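Long-range contacts in SusD homolog (Bacteroides thetaiotaomicron, PDB 3SGH), which probably binds glycans at the outer membrane as a SusD-like lipoprotein, working with a SusC-type transporter that carries them across it: residues D149-A154 and T190-M195; T209-A214 and W334-D339; Y262-R267 and K414-Y419; F324-G329 and K341-K346. All blocks are in the same frame, centred on the assembly; numbering follows the deposited sequence.

Interaction 1 of 4, residues D149-A154 and T190-M195; sequences DDLDNA and TLKLRM
Lys192 and Asp152 make the polar part of this contact. The lysine points toward helix 149-154 with CG trans to its own backbone N (chi1 -178°) and stays extended beyond that carbon, a full stretch that carries the ammonium to the carboxylate. There Lys192 NZ donates to Asp152 OD1 at 2.6 Å, a hydrogen bond within a salt bridge. It arrives on the syn side of that oxygen but 22° out of the carboxylate plane, and the two side chains meet at about a right angle. The same NZ forms a second salt bridge with Glu213 on helix 204-217, so two acids share the lysine and are likely to keep it charged although the residue is buried. Lysine suits the place because its long methylene chain can lie within the packing while its end reaches both acids.

The apolar part rests on one methyl group, Leu151 CD2. Leu151 CD2 lies against the start of the Lys192 side chain, 3.7 Å from Lys192 CB, and approaches Leu191 CG at 4.3 Å. The same methyl also meets the selenium of Met195, a selenomethionine, with Met195 SE 4.0 Å from Leu151 CD2. Leu107 of helix 100-120 touches both Leu151 and Leu191.

The helix axes pass 10.9 Å apart, a wide spacing, bridged here by the leucine and the long lysine. At 162° between their directions the helices are nearly antiparallel, the kind of pairing from which the TPR-like alpha-alpha superhelix of SusD proteins is built.

Interaction 2 of 4, residues T209-A214 and W334-D339; sequences TKAQEA and WNMGGD
Gln212 OE1 is gripped twice: Asn335 N donates to it across the contact, and Gln208 NE2 donates from one turn earlier in the same helix. The bond from Asn335 N to Gln212 OE1 is 2.9 Å long and almost straight, 173° at the hydrogen, although the donor stands above the carbonyl plane, 36° out of it. Glutamine suits the place because its chain, extended beyond CG, is long enough to carry an acceptor from the helix out to the backbone of the loop. A leucine here would probably leave Asn335 N without its acceptor and set this part of the loop free to shift.

The loop concerned joins helices 319-331 and 340-354 of the alpha-alpha superhelix, and here it lies against the side of helix 204-217. Beside the polar bond the packing is apolar. Ala211 CB comes tightly against the six-membered part of the Trp334 indole, 3.3 Å from Trp334 CZ3, an approach that the small methyl of alanine permits. Ile197 of helix 181-198 also touches this tryptophan.

Met336, a selenomethionine, bends at chi2 (-85°) and again at chi3, bringing its terminal methyl back to the helix. Met336 CE lies 3.7 Å from Gln212 CG, the two side chains crossing at about a right angle, and 4.0 Å from Ala211 CB.

Interaction 3 of 4, residues Y262-R267 and K414-Y419; sequences YNDPRR and KWIACY
A type I turn from Asp264 to Arg267, leading into helix 267-270, sets the side chains of Asp264 and Arg266 against Ile416 in the last turn of helix 403-417. Asp264 is the capping residue: Asp264 OD1 accepts from Arg266 N at 2.9 Å through the anti lone pair. Asp264 OD1 takes Arg266 NE on its syn lone pair, again at 2.9 Å and nearly straight at 174°. Arg266 NH2 bonds to the other oxygen, Asp264 OD2, so the guanidinium grips the carboxylate side-on. A bend at chi3 (-71°) folds the arginine back for this grip.

The guanidinium, held in this way, offers one face to Ile416, and Ile416 CG2 sits over its centre, 3.5 Å from Arg266 CZ. The other branch of the isoleucine reaches Tyr262: Ile416 CD1 lies at the ring edge, near its plane, 3.9 Å from Tyr262 CE2. The branched isoleucine can thus fill two places at once. Tyr262 OH bonds to Ile393 O, while Arg266 NH1 bonds to Ser351 OG and NH2 to Gln413 OE1.

Replacing Asp264 by an alanine would probably leave the buried arginine without its counter-charge, its guanidinium less fixed in rotation, and the turn without its capping bond. With its charge balanced inside its own turn and its edge nitrogens occupied, the flat cation can present a face to a hydrocarbon side chain.

Interaction 4 of 4, residues F324-G329 and K341-K346; sequences FLRAEG and KTFYEK
Helices 324-329 and 341-346 run nearly antiparallel, 158° between their directions, and come closest at Ala327 and Phe343, whose CA atoms are 4.9 Å apart. The axes approach to 7.8 Å, a close pairing that the small alanine allows: Ala327 CB meets Phe343 CB at 3.7 Å.

To one side of this point Arg326 lies against the ring of Phe343. Arg326 CB sits above the centre of the Phe343 ring, 3.6 Å from the centroid and 9° off the normal, a CH-pi contact. Farther out the arginine bends at chi3, so that its guanidinium turns one face to a border atom of the ring, with Arg326 CZ 3.5 Å from Phe343 CE1 and the two planes 34° apart. Aliphatic and cationic parts of one arginine thus both lie against the phenylalanine. Arg326 NH2 also comes within 3.7 Å of Lys346 CE. Both basic residues gather at Glu221, Arg326 NH1 in a salt bridge with the carboxylate and Lys346 NZ in a hydrogen bond to the backbone oxygen, which probably eases their likeness of charge.

The other flank is aromatic. Phe324 leaves its helix pointing away, yet its ring turns back until Phe324 CE1 is 4.0 Å from Tyr344 CD1. Tyr344 keeps its hydroxyl for Ile395 O.

Around the pair, helix 403-417 packs on Phe324 and Tyr344, while helix 181-198 lies against Leu325 and Arg326, so that helix 319-331 has a neighbour on each of two further sides besides helix 340-354.

Overall arrangement
All four contacts are largely buried, though interaction 2 reaches the surface at Asn335. Interactions 1 and 4 pair nearly antiparallel helices but differ in spacing: the wider pair is bridged by long side chains and a salt bridge, whereas the closer one packs around alanine and aromatic rings. Loops enter interactions 2 and 3, where polar groups fix the chain beside apolar contacts. Interactions 1 and 2 share the lysine-acid network through Glu213, and Leu193 joins interaction 1 to Ala211 and to helix 324-329. The loop of interaction 2 packs on Phe343 of interaction 4, and Phe324 meets Lys414 and Ala417 of interaction 3, making interaction 4 the link between them.

Interaction 1 of 4, residues D149-A154 and T190-M195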
# COMPACT_ATOMS: atom_id res chain seq x y z
N ASP A 149 -18.03 8.69 -4.00
CA ASP A 149 -19.09 9.60 -3.56
C ASP A 149 -18.87 10.17 -2.15
O ASP A 149 -19.03 11.38 -1.93
CB ASP A 149 -20.47 8.94 -3.68
CG ASP A 149 -20.85 8.62 -5.14
OD1 ASP A 149 -20.24 9.18 -6.07
OD2 ASP A 149 -21.77 7.78 -5.33
N ASP A 150 -18.50 9.32 -1.20
CA ASP A 150 -18.33 9.77 0.17
C ASP A 150 -17.08 10.66 0.25
O ASP A 150 -17.05 11.67 0.95
CB ASP A 150 -18.22 8.58 1.10
CG ASP A 150 -19.59 7.91 1.36
OD1 ASP A 150 -20.64 8.54 1.13
OD2 ASP A 150 -19.60 6.76 1.82
N LEU A 151 -16.07 10.28 -0.52
CA LEU A 151 -14.82 11.03 -0.52
C LEU A 151 -15.11 12.42 -1.11
O LEU A 151 -14.62 13.41 -0.61
CB LEU A 151 -13.75 10.27 -1.31
CG LEU A 151 -12.38 10.95 -1.38
CD1 LEU A 151 -11.82 11.25 -0.02
CD2 LEU A 151 -11.40 10.06 -2.20
N ASP A 152 -15.95 12.50 -2.15
CA ASP A 152 -16.28 13.83 -2.71
C ASP A 152 -16.99 14.73 -1.71
O ASP A 152 -16.80 15.96 -1.68
CB ASP A 152 -17.13 13.67 -3.98
CG ASP A 152 -16.30 13.28 -5.21
OD1 ASP A 152 -15.07 13.53 -5.21
OD2 ASP A 152 -16.89 12.74 -6.21
N ASN A 153 -17.84 14.12 -0.90
CA ASN A 153 -18.56 14.84 0.14
C ASN A 153 -17.56 15.39 1.17
O ASN A 153 -17.66 16.53 1.55
CB ASN A 153 -19.53 13.92 0.85
CG ASN A 153 -20.46 14.69 1.80
OD1 ASN A 153 -21.34 15.43 1.32
ND2 ASN A 153 -20.25 14.56 3.14
N ALA A 154 -16.59 14.56 1.58
CA ALA A 154 -15.55 15.00 2.50
C ALA A 154 -14.72 16.14 1.93
O ALA A 154 -14.45 17.15 2.63
CB ALA A 154 -14.68 13.84 2.87
N THR A 190 -5.38 13.36 -3.38
CA THR A 190 -4.34 12.43 -3.80
C THR A 190 -4.87 10.99 -3.64
O THR A 190 -4.62 10.12 -4.48
CB THR A 190 -3.03 12.61 -3.01
OG1 THR A 190 -2.56 13.97 -3.11
CG2 THR A 190 -1.93 11.69 -3.52
N LEU A 191 -5.62 10.77 -2.59
CA LEU A 191 -6.30 9.46 -2.41
C LEU A 191 -7.30 9.21 -3.50
O LEU A 191 -7.36 8.09 -4.08
CB LEU A 191 -7.07 9.44 -1.09
CG LEU A 191 -7.83 8.15 -0.74
CD1 LEU A 191 -6.93 6.90 -0.71
CD2 LEU A 191 -8.61 8.33 0.59
N LYS A 192 -8.04 10.25 -3.83
CA LYS A 192 -8.99 10.18 -4.95
C LYS A 192 -8.25 9.78 -6.22
O LYS A 192 -8.67 8.91 -6.95
CB LYS A 192 -9.74 11.48 -5.13
CG LYS A 192 -10.78 11.47 -6.25
CD LYS A 192 -11.61 12.78 -6.18
CE LYS A 192 -12.61 12.88 -7.30
NZ LYS A 192 -13.51 14.07 -7.19
N LEU A 193 -7.09 10.39 -6.45
CA LEU A 193 -6.29 10.05 -7.64
C LEU A 193 -5.71 8.62 -7.59
O LEU A 193 -5.75 7.89 -8.61
CB LEU A 193 -5.18 11.07 -7.85
CG LEU A 193 -4.28 10.90 -9.05
CD1 LEU A 193 -5.13 10.90 -10.33
CD2 LEU A 193 -3.24 12.04 -9.08
N ARG A 194 -5.24 8.19 -6.42
CA ARG A 194 -4.79 6.78 -6.22
C ARG A 194 -5.88 5.79 -6.58
O ARG A 194 -5.67 4.81 -7.35
CB ARG A 194 -4.38 6.53 -4.78
CG ARG A 194 -3.97 5.07 -4.53
CD ARG A 194 -3.87 4.78 -3.02
NE ARG A 194 -2.70 5.40 -2.41
CZ ARG A 194 -2.42 5.29 -1.09
NH1 ARG A 194 -3.23 4.62 -0.27
NH2 ARG A 194 -1.36 5.88 -0.60
N MSE A 195 -7.08 6.05 -6.05
CA MSE A 195 -8.24 5.20 -6.31
C MSE A 195 -8.62 5.16 -7.80
O MSE A 195 -8.89 4.07 -8.37
CB MSE A 195 -9.43 5.64 -5.41
CG MSE A 195 -9.07 5.48 -3.96
SE MSE A 195 -10.49 6.21 -2.82
CE MSE A 195 -11.97 5.31 -3.62

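Interaction 2 of 4, residues T209-A214 and W334-D339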
# COMPACT_ATOMS: atom_id res chain seq x y z
N THR A 209 -12.30 10.72 -15.39
CA THR A 209 -13.08 11.81 -14.82
C THR A 209 -12.74 12.09 -13.38
O THR A 209 -12.47 13.23 -12.98
CB THR A 209 -14.57 11.53 -14.95
OG1 THR A 209 -14.89 11.44 -16.32
CG2 THR A 209 -15.39 12.70 -14.34
N LYS A 210 -12.70 11.05 -12.55
CA LYS A 210 -12.30 11.24 -11.17
C LYS A 210 -10.85 11.76 -10.99
O LYS A 210 -10.59 12.64 -10.13
CB LYS A 210 -12.46 9.94 -10.37
CG LYS A 210 -13.90 9.46 -10.25
CD LYS A 210 -14.73 10.40 -9.41
CE LYS A 210 -16.14 9.93 -9.20
NZ LYS A 210 -17.13 10.57 -10.09
N ALA A 211 -9.94 11.23 -11.80
CA ALA A 211 -8.52 11.62 -11.70
C ALA A 211 -8.37 13.11 -12.04
O ALA A 211 -7.65 13.87 -11.35
CB ALA A 211 -7.65 10.77 -12.59
N GLN A 212 -9.02 13.53 -13.10
CA GLN A 212 -8.98 14.94 -13.53
C GLN A 212 -9.60 15.88 -12.49
O GLN A 212 -9.04 16.94 -12.20
CB GLN A 212 -9.55 15.12 -14.94
CG GLN A 212 -8.61 14.51 -15.96
CD GLN A 212 -9.02 14.54 -17.40
OE1 GLN A 212 -8.28 14.05 -18.25
NE2 GLN A 212 -10.16 15.15 -17.71
N GLU A 213 -10.72 15.48 -11.90
CA GLU A 213 -11.26 16.22 -10.76
C GLU A 213 -10.28 16.34 -9.63
O GLU A 213 -10.15 17.42 -9.03
CB GLU A 213 -12.54 15.57 -10.24
CG GLU A 213 -13.74 15.73 -11.17
CD GLU A 213 -14.91 14.83 -10.78
OE1 GLU A 213 -14.86 14.11 -9.73
OE2 GLU A 213 -15.91 14.82 -11.53
N ALA A 214 -9.63 15.22 -9.28
CA ALA A 214 -8.63 15.19 -8.23
C ALA A 214 -7.51 16.16 -8.50
O ALA A 214 -7.12 16.91 -7.60
CB ALA A 214 -8.08 13.80 -8.03
N TRP A 334 -4.45 11.20 -20.27
CA TRP A 334 -5.31 12.05 -19.44
C TRP A 334 -4.69 13.45 -19.34
O TRP A 334 -3.50 13.63 -19.60
CB TRP A 334 -5.49 11.45 -18.05
CG TRP A 334 -6.17 10.10 -18.02
CD1 TRP A 334 -6.73 9.39 -19.05
CD2 TRP A 334 -6.37 9.32 -16.83
NE1 TRP A 334 -7.25 8.20 -18.56
CE2 TRP A 334 -7.04 8.15 -17.21
CE3 TRP A 334 -6.03 9.50 -15.49
CZ2 TRP A 334 -7.41 7.17 -16.28
CZ3 TRP A 334 -6.37 8.52 -14.57
CH2 TRP A 334 -7.05 7.36 -14.99
N ASN A 335 -5.50 14.43 -18.95
CA ASN A 335 -5.01 15.77 -18.81
C ASN A 335 -4.67 16.01 -17.34
O ASN A 335 -5.56 16.21 -16.55
CB ASN A 335 -6.08 16.76 -19.31
CG ASN A 335 -6.49 16.50 -20.78
OD1 ASN A 335 -7.67 16.48 -21.11
ND2 ASN A 335 -5.54 16.30 -21.62
N MSE A 336 -3.38 15.97 -17.02
CA MSE A 336 -2.90 15.92 -15.63
C MSE A 336 -2.16 17.20 -15.22
O MSE A 336 -1.67 17.33 -14.11
CB MSE A 336 -2.01 14.68 -15.42
CG MSE A 336 -2.74 13.33 -15.65
SE MSE A 336 -3.64 12.77 -14.11
CE MSE A 336 -5.40 13.49 -14.49
N GLY A 337 -2.13 18.19 -16.09
CA GLY A 337 -1.43 19.44 -15.76
C GLY A 337 0.06 19.44 -16.06
O GLY A 337 0.80 20.31 -15.60
N GLY A 338 0.49 18.48 -16.87
CA GLY A 338 1.89 18.24 -17.14
C GLY A 338 2.10 16.94 -17.89
O GLY A 338 1.20 16.09 -17.96
N ASP A 339 3.30 16.76 -18.44
CA ASP A 339 3.58 15.55 -19.18
C ASP A 339 4.25 14.50 -18.29
O ASP A 339 4.64 14.78 -17.14
CB ASP A 339 4.41 15.80 -20.48
CG ASP A 339 5.82 16.40 -20.22
OD1 ASP A 339 6.41 16.20 -19.15
OD2 ASP A 339 6.37 17.04 -21.16

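Interaction 3 of 4, residues Y262-R267 and K414-Y419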
# COMPACT_ATOMS: atom_id res chain seq x y z
N TYR A 262 20.74 -0.39 -9.28
CA TYR A 262 20.74 1.05 -9.56
C TYR A 262 21.73 1.89 -8.76
O TYR A 262 21.76 3.13 -8.93
CB TYR A 262 19.35 1.62 -9.27
CG TYR A 262 18.21 1.21 -10.19
CD1 TYR A 262 18.45 0.86 -11.53
CD2 TYR A 262 16.89 1.23 -9.76
CE1 TYR A 262 17.41 0.52 -12.37
CE2 TYR A 262 15.84 0.91 -10.58
CZ TYR A 262 16.10 0.57 -11.89
OH TYR A 262 15.03 0.28 -12.69
N ASN A 263 22.56 1.25 -7.94
CA ASN A 263 23.44 1.93 -6.96
C ASN A 263 22.68 3.05 -6.28
O ASN A 263 23.18 4.15 -6.13
CB ASN A 263 24.71 2.44 -7.65
CG ASN A 263 25.54 1.31 -8.22
OD1 ASN A 263 25.73 0.31 -7.54
ND2 ASN A 263 26.01 1.46 -9.45
N ASP A 264 21.46 2.74 -5.85
CA ASP A 264 20.48 3.75 -5.46
C ASP A 264 20.89 4.43 -4.16
O ASP A 264 21.04 3.76 -3.14
CB ASP A 264 19.09 3.11 -5.32
CG ASP A 264 17.95 4.11 -5.35
OD1 ASP A 264 17.97 5.11 -4.56
OD2 ASP A 264 17.00 3.90 -6.14
N PRO A 265 21.04 5.75 -4.20
CA PRO A 265 21.50 6.43 -2.99
C PRO A 265 20.51 6.46 -1.86
O PRO A 265 20.86 6.86 -0.75
CB PRO A 265 21.80 7.86 -3.46
CG PRO A 265 21.41 7.97 -4.84
CD PRO A 265 20.95 6.64 -5.37
N ARG A 266 19.27 6.06 -2.12
CA ARG A 266 18.31 5.92 -1.03
C ARG A 266 18.55 4.70 -0.16
O ARG A 266 17.92 4.60 0.89
CB ARG A 266 16.89 5.92 -1.58
CG ARG A 266 16.50 7.30 -2.09
CD ARG A 266 15.18 7.20 -2.90
NE ARG A 266 15.46 6.53 -4.16
CZ ARG A 266 14.65 6.56 -5.21
NH1 ARG A 266 13.45 7.17 -5.15
NH2 ARG A 266 15.03 5.96 -6.32
N ARG A 267 19.40 3.75 -0.58
CA ARG A 267 19.63 2.54 0.20
C ARG A 267 19.90 2.79 1.70
O ARG A 267 19.21 2.19 2.54
CB ARG A 267 20.69 1.65 -0.43
CG ARG A 267 20.19 0.92 -1.72
CD ARG A 267 21.33 0.17 -2.40
NE ARG A 267 22.36 1.11 -2.84
CZ ARG A 267 23.53 0.76 -3.32
NH1 ARG A 267 23.88 -0.53 -3.41
NH2 ARG A 267 24.40 1.70 -3.68
N LYS A 414 8.05 4.68 -8.90
CA LYS A 414 6.97 4.93 -7.94
C LYS A 414 7.05 3.95 -6.77
O LYS A 414 6.86 4.32 -5.59
CB LYS A 414 5.61 4.81 -8.61
CG LYS A 414 4.43 4.97 -7.67
CD LYS A 414 3.13 4.62 -8.45
CE LYS A 414 1.89 4.60 -7.62
NZ LYS A 414 0.74 4.05 -8.38
N TRP A 415 7.30 2.68 -7.12
CA TRP A 415 7.37 1.60 -6.14
C TRP A 415 8.55 1.79 -5.19
O TRP A 415 8.40 1.64 -3.97
CB TRP A 415 7.43 0.29 -6.88
CG TRP A 415 7.82 -0.88 -6.05
CD1 TRP A 415 7.11 -1.45 -5.04
CD2 TRP A 415 8.98 -1.68 -6.25
NE1 TRP A 415 7.77 -2.58 -4.59
CE2 TRP A 415 8.94 -2.71 -5.30
CE3 TRP A 415 10.07 -1.61 -7.12
CZ2 TRP A 415 9.94 -3.66 -5.22
CZ3 TRP A 415 11.02 -2.59 -7.05
CH2 TRP A 415 10.96 -3.58 -6.12
N ILE A 416 9.68 2.26 -5.72
CA ILE A 416 10.84 2.52 -4.89
C ILE A 416 10.56 3.71 -3.97
O ILE A 416 10.86 3.66 -2.78
CB ILE A 416 12.10 2.83 -5.73
CG1 ILE A 416 12.51 1.57 -6.44
CG2 ILE A 416 13.27 3.32 -4.84
CD1 ILE A 416 13.62 1.81 -7.56
N ALA A 417 9.87 4.72 -4.50
CA ALA A 417 9.57 5.94 -3.76
C ALA A 417 8.57 5.72 -2.60
O ALA A 417 8.74 6.29 -1.50
CB ALA A 417 9.04 7.04 -4.67
N CYS A 418 7.51 4.93 -2.85
CA CYS A 418 6.45 4.74 -1.87
C CYS A 418 6.89 3.63 -0.95
O CYS A 418 6.52 2.48 -1.16
CB CYS A 418 5.14 4.44 -2.57
SG CYS A 418 4.58 5.88 -3.59
N TYR A 419 7.73 3.96 0.03
CA TYR A 419 8.37 2.97 0.89
C TYR A 419 8.43 3.46 2.32
O TYR A 419 8.79 4.65 2.57
CB TYR A 419 9.82 2.65 0.41
CG TYR A 419 10.65 1.92 1.45
CD1 TYR A 419 10.61 0.53 1.54
CD2 TYR A 419 11.47 2.62 2.34
CE1 TYR A 419 11.29 -0.14 2.49
CE2 TYR A 419 12.17 1.94 3.31
CZ TYR A 419 12.09 0.57 3.37
OH TYR A 419 12.77 -0.11 4.31

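Interaction 4 of 4, residues F324-G329 and K341-K346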
# COMPACT_ATOMS: atom_id res chain seq x y z
N PHE A 324 3.87 10.57 -9.25
CA PHE A 324 3.90 9.34 -10.05
C PHE A 324 2.52 8.92 -10.54
O PHE A 324 2.42 8.34 -11.61
CB PHE A 324 4.57 8.16 -9.32
CG PHE A 324 6.06 8.31 -9.16
CD1 PHE A 324 6.92 8.24 -10.27
CD2 PHE A 324 6.60 8.51 -7.91
CE1 PHE A 324 8.27 8.39 -10.10
CE2 PHE A 324 7.97 8.65 -7.72
CZ PHE A 324 8.81 8.59 -8.81
N LEU A 325 1.47 9.22 -9.77
CA LEU A 325 0.09 8.96 -10.22
C LEU A 325 -0.22 9.81 -11.46
O LEU A 325 -0.78 9.31 -12.47
CB LEU A 325 -0.88 9.27 -9.08
CG LEU A 325 -0.88 8.22 -7.94
CD1 LEU A 325 -1.60 8.77 -6.75
CD2 LEU A 325 -1.46 6.88 -8.38
N ARG A 326 0.17 11.09 -11.41
CA ARG A 326 -0.01 12.00 -12.54
C ARG A 326 0.85 11.60 -13.74
O ARG A 326 0.42 11.74 -14.88
CB ARG A 326 0.26 13.47 -12.11
CG ARG A 326 -0.87 14.02 -11.24
CD ARG A 326 -0.62 15.44 -10.78
NE ARG A 326 0.46 15.50 -9.82
CZ ARG A 326 0.96 16.62 -9.31
NH1 ARG A 326 0.47 17.80 -9.67
NH2 ARG A 326 1.94 16.57 -8.43
N ALA A 327 2.04 11.06 -13.50
CA ALA A 327 2.87 10.60 -14.61
C ALA A 327 2.14 9.49 -15.35
O ALA A 327 2.08 9.51 -16.56
CB ALA A 327 4.25 10.12 -14.10
N GLU A 328 1.59 8.51 -14.61
CA GLU A 328 0.86 7.42 -15.22
C GLU A 328 -0.38 7.96 -15.95
O GLU A 328 -0.65 7.53 -17.05
CB GLU A 328 0.48 6.31 -14.22
CG GLU A 328 -0.22 5.17 -14.96
CD GLU A 328 -0.50 3.92 -14.14
OE1 GLU A 328 -0.31 3.92 -12.91
OE2 GLU A 328 -0.94 2.92 -14.80
N GLY A 329 -1.13 8.86 -15.32
CA GLY A 329 -2.27 9.48 -15.95
C GLY A 329 -1.86 10.13 -17.27
O GLY A 329 -2.55 9.97 -18.28
N LYS A 341 7.16 12.82 -18.42
CA LYS A 341 8.53 13.08 -18.02
C LYS A 341 8.59 14.04 -16.84
O LYS A 341 9.36 13.81 -15.90
CB LYS A 341 9.37 13.64 -19.19
CG LYS A 341 10.83 13.92 -18.79
CD LYS A 341 11.68 14.47 -19.98
CE LYS A 341 13.15 14.74 -19.52
NZ LYS A 341 13.96 15.43 -20.58
N THR A 342 7.83 15.12 -16.90
CA THR A 342 7.89 16.15 -15.88
C THR A 342 7.47 15.56 -14.53
O THR A 342 8.18 15.72 -13.52
CB THR A 342 6.95 17.36 -16.24
OG1 THR A 342 7.41 17.96 -17.47
CG2 THR A 342 6.93 18.38 -15.06
N PHE A 343 6.40 14.79 -14.53
CA PHE A 343 5.93 14.18 -13.29
C PHE A 343 6.84 13.06 -12.78
O PHE A 343 7.06 12.95 -11.57
CB PHE A 343 4.48 13.72 -13.39
CG PHE A 343 3.49 14.86 -13.43
CD1 PHE A 343 3.43 15.79 -12.40
CD2 PHE A 343 2.58 14.98 -14.49
CE1 PHE A 343 2.50 16.84 -12.44
CE2 PHE A 343 1.64 16.01 -14.51
CZ PHE A 343 1.62 16.95 -13.48
N TYR A 344 7.40 12.27 -13.71
CA TYR A 344 8.39 11.25 -13.34
C TYR A 344 9.59 11.85 -12.61
O TYR A 344 9.95 11.40 -11.49
CB TYR A 344 8.83 10.50 -14.59
CG TYR A 344 9.92 9.49 -14.40
CD1 TYR A 344 9.64 8.24 -13.86
CD2 TYR A 344 11.23 9.77 -14.82
CE1 TYR A 344 10.62 7.30 -13.74
CE2 TYR A 344 12.23 8.81 -14.68
CZ TYR A 344 11.92 7.58 -14.14
OH TYR A 344 12.91 6.62 -14.00
N GLU A 345 10.23 12.85 -13.22
CA GLU A 345 11.38 13.47 -12.61
C GLU A 345 11.01 14.15 -11.31
O GLU A 345 11.80 14.10 -10.35
CB GLU A 345 12.06 14.43 -13.57
CG GLU A 345 12.64 13.67 -14.80
CD GLU A 345 13.71 14.41 -15.56
OE1 GLU A 345 13.58 15.67 -15.69
OE2 GLU A 345 14.64 13.72 -16.06
N LYS A 346 9.82 14.76 -11.26
CA LYS A 346 9.34 15.42 -10.04
C LYS A 346 9.23 14.39 -8.92
O LYS A 346 9.68 14.63 -7.78
CB LYS A 346 7.99 16.12 -10.29
CG LYS A 346 7.47 16.88 -9.12
CD LYS A 346 6.02 17.37 -9.35
CE LYS A 346 5.40 17.78 -8.03
NZ LYS A 346 5.92 19.06 -7.53